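PDB 3P91: proliferating cell nuclear antigen from Entamoeba histolytica, which forms a ring-shaped trimeric sliding clamp around DNA and probably raises the processivity of DNA polymerase delta during replication. Local coordinates for residues 206-215 and 232-240. Numbering follows the deposited sequence.
Sequences VTASFALKQI and LSGQAPLIM
The ring of F210 meets L238 over one face and L232 at its edge, in a contact that is mainly apolar. L238 runs at about a right angle to the phenylalanine, with its CB 3.5 Å from F210 CE1 and its CD2 4.2 Å above the ring plane, offset toward the rim. L232 CD1 instead lies near the ring plane, 4.0 Å from F210 CZ. With CG anti to its backbone N (chi1 -168°), L232 also reaches V206, whose CG1 is 4.0 Å from L232 CG. On the helical side, I215 sends CD1 to L238 CD2, while its CG2 meets M240 CE at 3.9 Å; the bend of the methionine at chi3 (-64°) turns this methyl toward the isoleucine.

Backbone is packed at the turn, where V206 CG2 presses on G234 N at 3.4 Å and A208 CB faces the carbonyl oxygens of S233 and G234. No direct hydrogen bond joins the segments; one water donates to T207 O and, at longer range, to G234 O.

The contact joins two sheets in the C-terminal half of the sliding-clamp fold, whose helices pack on these sheets: strand 206-211 pairs with strand 162-167, whereas 238-244 pairs with 227-232. F148 of helix 145-158 touches both I215 and M240, so the apolar cluster continues onto that helix.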
ATOM      1  N   VAL A 206     -26.453 -11.785  29.008  1.00 30.70           N
ATOM      2  CA  VAL A 206     -27.050 -10.781  28.151  1.00 28.58           C
ATOM      3  C   VAL A 206     -26.615 -10.956  26.708  1.00 27.46           C
ATOM      4  O   VAL A 206     -25.460 -11.276  26.431  1.00 27.35           O
ATOM      5  CB  VAL A 206     -26.703  -9.369  28.668  1.00 27.97           C
ATOM      6  CG1 VAL A 206     -25.219  -9.258  28.945  1.00 27.06           C
ATOM      7  CG2 VAL A 206     -27.170  -8.308  27.700  1.00 27.41           C
ATOM      8  N   THR A 207     -27.560 -10.769  25.793  1.00 27.67           N
ATOM      9  CA  THR A 207     -27.280 -10.838  24.363  1.00 25.84           C
ATOM     10  C   THR A 207     -28.071  -9.749  23.663  1.00 25.69           C
ATOM     11  O   THR A 207     -29.201  -9.461  24.052  1.00 25.15           O
ATOM     12  CB  THR A 207     -27.708 -12.191  23.757  1.00 27.72           C
ATOM     13  OG1 THR A 207     -27.293 -13.267  24.609  1.00 31.31           O
ATOM     14  CG2 THR A 207     -27.097 -12.374  22.370  1.00 27.31           C
ATOM     15  N   ALA A 208     -27.490  -9.158  22.622  1.00 24.51           N
ATOM     16  CA  ALA A 208     -28.166  -8.105  21.866  1.00 23.85           C
ATOM     17  C   ALA A 208     -27.543  -7.936  20.490  1.00 22.67           C
ATOM     18  O   ALA A 208     -26.370  -8.237  20.303  1.00 23.52           O
ATOM     19  CB  ALA A 208     -28.118  -6.788  22.633  1.00 22.64           C
ATOM     20  N   SER A 209     -28.333  -7.453  19.532  1.00 22.97           N
ATOM     21  CA  SER A 209     -27.846  -7.193  18.177  1.00 23.49           C
ATOM     22  C   SER A 209     -27.700  -5.702  17.910  1.00 25.03           C
ATOM     23  O   SER A 209     -28.453  -4.891  18.451  1.00 25.94           O
ATOM     24  CB  SER A 209     -28.789  -7.790  17.141  1.00 26.36           C
ATOM     25  OG  SER A 209     -28.889  -9.186  17.307  1.00 30.78           O
ATOM     26  N   PHE A 210     -26.743  -5.356  17.057  1.00 21.77           N
ATOM     27  CA  PHE A 210     -26.382  -3.973  16.807  1.00 19.79           C
ATOM     28  C   PHE A 210     -26.073  -3.765  15.338  1.00 22.41           C
ATOM     29  O   PHE A 210     -25.738  -4.706  14.630  1.00 25.56           O
ATOM     30  CB  PHE A 210     -25.150  -3.612  17.629  1.00 21.30           C
ATOM     31  CG  PHE A 210     -25.350  -3.749  19.113  1.00 23.12           C
ATOM     32  CD1 PHE A 210     -25.915  -2.713  19.850  1.00 22.43           C
ATOM     33  CD2 PHE A 210     -24.972  -4.910  19.775  1.00 21.53           C
ATOM     34  CE1 PHE A 210     -26.105  -2.831  21.219  1.00 21.91           C
ATOM     35  CE2 PHE A 210     -25.157  -5.035  21.147  1.00 22.44           C
ATOM     36  CZ  PHE A 210     -25.727  -3.989  21.869  1.00 21.68           C
ATOM     37  N   ALA A 211     -26.190  -2.530  14.873  1.00 21.67           N
ATOM     38  CA  ALA A 211     -25.792  -2.207  13.513  1.00 21.48           C
ATOM     39  C   ALA A 211     -24.294  -2.441  13.388  1.00 23.21           C
ATOM     40  O   ALA A 211     -23.513  -1.836  14.113  1.00 24.59           O
ATOM     41  CB  ALA A 211     -26.131  -0.764  13.197  1.00 21.68           C
ATOM     42  N   LEU A 212     -23.886  -3.319  12.477  1.00 24.32           N
ATOM     43  CA  LEU A 212     -22.471  -3.649  12.344  1.00 22.98           C
ATOM     44  C   LEU A 212     -21.666  -2.467  11.815  1.00 24.01           C
ATOM     45  O   LEU A 212     -20.509  -2.274  12.199  1.00 24.64           O
ATOM     46  CB  LEU A 212     -22.268  -4.899  11.475  1.00 24.49           C
ATOM     47  CG  LEU A 212     -20.837  -5.350  11.135  1.00 24.71           C
ATOM     48  CD1 LEU A 212     -19.983  -5.560  12.377  1.00 21.30           C
ATOM     49  CD2 LEU A 212     -20.858  -6.618  10.289  1.00 23.32           C
ATOM     50  N   LYS A 213     -22.279  -1.663  10.951  1.00 23.59           N
ATOM     51  CA  LYS A 213     -21.596  -0.492  10.408  1.00 23.59           C
ATOM     52  C   LYS A 213     -21.088   0.413  11.517  1.00 23.06           C
ATOM     53  O   LYS A 213     -19.977   0.930  11.446  1.00 28.60           O
ATOM     54  CB  LYS A 213     -22.507   0.298   9.468  1.00 24.16           C
ATOM     55  N   GLN A 214     -21.905   0.598  12.545  1.00 22.18           N
ATOM     56  CA  GLN A 214     -21.567   1.476  13.657  1.00 23.36           C
ATOM     57  C   GLN A 214     -20.473   0.889  14.501  1.00 23.38           C
ATOM     58  O   GLN A 214     -19.497   1.555  14.824  1.00 23.91           O
ATOM     59  CB  GLN A 214     -22.781   1.652  14.553  1.00 25.86           C
ATOM     60  CG  GLN A 214     -23.972   2.169  13.822  1.00 25.53           C
ATOM     61  CD  GLN A 214     -23.825   3.618  13.542  1.00 26.42           C
ATOM     62  OE1 GLN A 214     -23.520   4.402  14.443  1.00 27.76           O
ATOM     63  NE2 GLN A 214     -24.012   3.999  12.288  1.00 30.72           N
ATOM     64  N   ILE A 215     -20.672  -0.362  14.896  1.00 24.19           N
ATOM     65  CA  ILE A 215     -19.729  -1.046  15.755  1.00 22.22           C
ATOM     66  C   ILE A 215     -18.379  -0.974  15.082  1.00 23.70           C
ATOM     67  O   ILE A 215     -17.396  -0.527  15.672  1.00 24.44           O
ATOM     68  CB  ILE A 215     -20.130  -2.519  15.956  1.00 22.85           C
ATOM     69  CG1 ILE A 215     -21.544  -2.620  16.528  1.00 21.18           C
ATOM     70  CG2 ILE A 215     -19.131  -3.232  16.848  1.00 23.19           C
ATOM     71  CD1 ILE A 215     -21.723  -1.902  17.841  1.00 21.50           C
ATOM     72  N   LEU A 232     -22.620  -3.710  28.339  1.00 24.99           N
ATOM     73  CA  LEU A 232     -23.653  -4.435  27.607  1.00 24.31           C
ATOM     74  C   LEU A 232     -24.981  -4.580  28.365  1.00 25.54           C
ATOM     75  O   LEU A 232     -25.007  -5.017  29.512  1.00 24.05           O
ATOM     76  CB  LEU A 232     -23.104  -5.816  27.238  1.00 26.91           C
ATOM     77  CG  LEU A 232     -23.846  -6.706  26.241  1.00 25.50           C
ATOM     78  CD1 LEU A 232     -24.167  -5.925  24.985  1.00 25.40           C
ATOM     79  CD2 LEU A 232     -22.994  -7.921  25.917  1.00 22.93           C
ATOM     80  N   SER A 233     -26.078  -4.211  27.704  1.00 25.82           N
ATOM     81  CA  SER A 233     -27.428  -4.389  28.235  1.00 25.46           C
ATOM     82  C   SER A 233     -28.339  -4.958  27.146  1.00 29.65           C
ATOM     83  O   SER A 233     -28.153  -4.670  25.965  1.00 27.79           O
ATOM     84  CB  SER A 233     -27.999  -3.057  28.710  1.00 27.09           C
ATOM     85  OG  SER A 233     -27.072  -2.349  29.506  1.00 29.18           O
ATOM     86  N   GLY A 234     -29.334  -5.744  27.546  1.00 30.24           N
ATOM     87  CA  GLY A 234     -30.227  -6.392  26.599  1.00 30.10           C
ATOM     88  C   GLY A 234     -31.196  -5.471  25.878  1.00 29.76           C
ATOM     89  O   GLY A 234     -31.561  -5.727  24.729  1.00 26.81           O
ATOM     90  N   GLN A 235     -31.612  -4.395  26.543  1.00 32.29           N
ATOM     91  CA  GLN A 235     -32.625  -3.497  25.980  1.00 31.63           C
ATOM     92  C   GLN A 235     -32.164  -2.052  25.804  1.00 28.64           C
ATOM     93  O   GLN A 235     -32.689  -1.333  24.950  1.00 31.67           O
ATOM     94  CB  GLN A 235     -33.910  -3.530  26.820  1.00 31.66           C
ATOM     95  CG  GLN A 235     -34.802  -4.738  26.576  1.00 30.23           C
ATOM     96  CD  GLN A 235     -34.225  -6.002  27.157  1.00 36.02           C
ATOM     97  OE1 GLN A 235     -33.884  -6.054  28.341  1.00 39.98           O
ATOM     98  NE2 GLN A 235     -34.094  -7.033  26.326  1.00 38.93           N
ATOM     99  N   ALA A 236     -31.197  -1.638  26.620  1.00 28.70           N
ATOM    100  CA  ALA A 236     -30.680  -0.267  26.613  1.00 26.18           C
ATOM    101  C   ALA A 236     -29.357  -0.162  25.839  1.00 26.42           C
ATOM    102  O   ALA A 236     -28.648  -1.158  25.685  1.00 27.23           O
ATOM    103  CB  ALA A 236     -30.510   0.237  28.053  1.00 24.53           C
ATOM    104  N   PRO A 237     -29.016   1.047  25.354  1.00 22.57           N
ATOM    105  CA  PRO A 237     -27.824   1.211  24.512  1.00 25.73           C
ATOM    106  C   PRO A 237     -26.522   0.691  25.113  1.00 25.85           C
ATOM    107  O   PRO A 237     -26.244   0.857  26.301  1.00 23.93           O
ATOM    108  CB  PRO A 237     -27.745   2.733  24.272  1.00 21.73           C
ATOM    109  CG  PRO A 237     -28.772   3.343  25.135  1.00 24.22           C
ATOM    110  CD  PRO A 237     -29.801   2.284  25.425  1.00 24.10           C
ATOM    111  N   LEU A 238     -25.740   0.044  24.260  1.00 22.30           N
ATOM    112  CA  LEU A 238     -24.397  -0.377  24.599  1.00 22.48           C
ATOM    113  C   LEU A 238     -23.485   0.837  24.720  1.00 22.35           C
ATOM    114  O   LEU A 238     -23.727   1.868  24.101  1.00 21.07           O
ATOM    115  CB  LEU A 238     -23.874  -1.304  23.500  1.00 22.86           C
ATOM    116  CG  LEU A 238     -22.376  -1.589  23.423  1.00 20.88           C
ATOM    117  CD1 LEU A 238     -21.965  -2.710  24.349  1.00 19.64           C
ATOM    118  CD2 LEU A 238     -22.004  -1.891  22.000  1.00 17.42           C
ATOM    119  N   ILE A 239     -22.433   0.708  25.522  1.00 22.66           N
ATOM    120  CA  ILE A 239     -21.374   1.703  25.561  1.00 20.40           C
ATOM    121  C   ILE A 239     -20.074   1.079  25.086  1.00 21.25           C
ATOM    122  O   ILE A 239     -19.688  -0.002  25.531  1.00 21.87           O
ATOM    123  CB  ILE A 239     -21.123   2.230  26.981  1.00 21.36           C
ATOM    124  CG1 ILE A 239     -22.433   2.450  27.715  1.00 20.01           C
ATOM    125  CG2 ILE A 239     -20.322   3.523  26.946  1.00 20.00           C
ATOM    126  CD1 ILE A 239     -22.223   2.804  29.144  1.00 21.43           C
ATOM    127  N   MET A 240     -19.397   1.762  24.175  1.00 21.00           N
ATOM    128  CA  MET A 240     -18.055   1.365  23.791  1.00 21.18           C
ATOM    129  C   MET A 240     -17.130   2.501  24.190  1.00 19.72           C
ATOM    130  O   MET A 240     -17.188   3.577  23.615  1.00 21.08           O
ATOM    131  CB  MET A 240     -17.979   1.097  22.288  1.00 22.16           C
ATOM    132  CG  MET A 240     -16.719   0.381  21.836  1.00 21.82           C
ATOM    133  SD  MET A 240     -16.677   0.147  20.044  1.00 30.38           S
ATOM    134  CE  MET A 240     -18.071  -0.944  19.820  1.00 18.92           C
TER
HETATM  135  O   HOH W   1     -31.773  -8.932  24.145  1.00 37.90           O